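Local coordinates for fluoroacetyl-CoA-specific thioesterase-like domain-containing protein (Thermanaerovibrio acidaminovorans, PDB 3QOO), which is of unknown function but has a hot-dog fold and may act as an acyl-CoA thioesterase, as do its fluoroacetyl-CoA-specific relatives, at residues Ala77-Val80 against Leu81-Val85. Numbering follows the deposited sequence.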
loop_
_atom_site.group_PDB
_atom_site.type_symbol
_atom_site.label_atom_id
_atom_site.label_comp_id
_atom_site.label_asym_id
_atom_site.label_seq_id
_atom_site.Cartn_x
_atom_site.Cartn_y
_atom_site.Cartn_z
ATOM N N ALA A 77 11.566 -5.040 8.721
ATOM C CA ALA A 77 12.970 -5.148 8.430
ATOM C C ALA A 77 13.152 -5.146 6.910
ATOM O O ALA A 77 12.238 -5.477 6.161
ATOM C CB ALA A 77 13.558 -6.433 9.080
ATOM N N PRO A 78 14.356 -4.748 6.443
ATOM C CA PRO A 78 14.532 -4.581 5.018
ATOM C C PRO A 78 14.617 -5.906 4.259
ATOM O O PRO A 78 15.380 -6.789 4.629
ATOM C CB PRO A 78 15.830 -3.767 4.927
ATOM C CG PRO A 78 16.605 -4.165 6.173
ATOM C CD PRO A 78 15.517 -4.226 7.221
ATOM N N ALA A 79 13.878 -6.005 3.164
ATOM C CA ALA A 79 13.967 -7.117 2.214
ATOM C C ALA A 79 14.768 -6.601 1.025
ATOM O O ALA A 79 14.252 -5.876 0.182
ATOM C CB ALA A 79 12.572 -7.588 1.803
ATOM N N VAL A 80 16.046 -6.939 0.988
ATOM C CA VAL A 80 16.960 -6.370 0.004
ATOM C C VAL A 80 16.683 -6.912 -1.413
ATOM O O VAL A 80 16.161 -8.016 -1.602
ATOM C CB VAL A 80 18.442 -6.739 0.445
ATOM C CG1 VAL A 80 18.744 -8.214 0.264
ATOM C CG2 VAL A 80 19.512 -5.890 -0.245
ATOM N N LEU A 81 17.102 -6.138 -2.412
ATOM C CA LEU A 81 17.134 -6.633 -3.770
ATOM C C LEU A 81 17.774 -8.029 -3.800
ATOM O O LEU A 81 18.819 -8.253 -3.200
ATOM C CB LEU A 81 18.007 -5.742 -4.630
ATOM C CG LEU A 81 17.408 -4.446 -5.060
ATOM C CD1 LEU A 81 18.592 -3.532 -5.462
ATOM C CD2 LEU A 81 16.438 -4.666 -6.213
ATOM N N GLY A 82 17.145 -8.947 -4.524
ATOM C CA GLY A 82 17.636 -10.324 -4.688
ATOM C C GLY A 82 17.157 -11.260 -3.589
ATOM O O GLY A 82 17.347 -12.479 -3.687
ATOM N N ASP A 83 16.548 -10.716 -2.541
ATOM C CA ASP A 83 15.930 -11.533 -1.496
ATOM C C ASP A 83 14.717 -12.234 -2.037
ATOM O O ASP A 83 14.087 -11.743 -2.941
ATOM C CB ASP A 83 15.475 -10.602 -0.386
ATOM C CG ASP A 83 15.184 -11.277 0.935
ATOM O OD1 ASP A 83 15.585 -12.442 1.176
ATOM O OD2 ASP A 83 14.599 -10.571 1.799
ATOM N N ASP A 84 14.428 -13.413 -1.497
ATOM C CA ASP A 84 13.175 -14.118 -1.752
ATOM C C ASP A 84 12.323 -14.002 -0.531
ATOM O O ASP A 84 12.683 -14.475 0.553
ATOM C CB ASP A 84 13.423 -15.567 -2.123
ATOM C CG ASP A 84 13.932 -15.670 -3.508
ATOM O OD1 ASP A 84 13.190 -15.281 -4.421
ATOM O OD2 ASP A 84 15.055 -16.124 -3.685
ATOM N N VAL A 85 11.191 -13.357 -0.694
ATOM C CA VAL A 85 10.241 -13.096 0.377
ATOM C C VAL A 85 9.009 -13.980 0.242
ATOM O O VAL A 85 8.333 -13.943 -0.785
ATOM C CB VAL A 85 9.824 -11.594 0.400
ATOM C CG1 VAL A 85 8.907 -11.324 1.555
ATOM C CG2 VAL A 85 11.063 -10.701 0.470
#
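Val80 and Asp83 close a type II beta turn: Asp83 N donates to Val80 O over 2.9 Å, with the donor tilted 32° out of the carbonyl plane. Gly82 takes the third position with a positive phi of 87°, a conformation that glycine readily adopts. The close-packed part lies on the inner side of the turn. Because the Asp83 carboxylate carbon stands trans to the backbone N (chi1 -163°), the group reaches back to the chain at Ala79, and its OD2 rests 3.5 Å from Ala79 CA and 3.6 Å from Ala79 CB. The same methyl of Ala79 meets Val85 CG2 at 3.7 Å, carrying the contact into the first residues of the strand. Asp83 OD2 also lies close to Asp107 OD2, bringing like charges together. At the other end the packing is loose: the CB bond of the exposed Leu81 points away from 77-80, the residue adds little to the contact, and its side chain packs on Thr27. Val80 CG1 reaches Asp83 CB at 4.1 Å, while Phe135 of the second subunit packs on both residues. Backbone bonds tie Ala79 to Met39 and Leu81 to Glu37, ahead of helix 41-56, and Asp83 to Val22, just past strand 15-21; the turn thus completes the connection from strand 64-75, outermost in this chain's antiparallel hot-dog sheet, to strand 84-95.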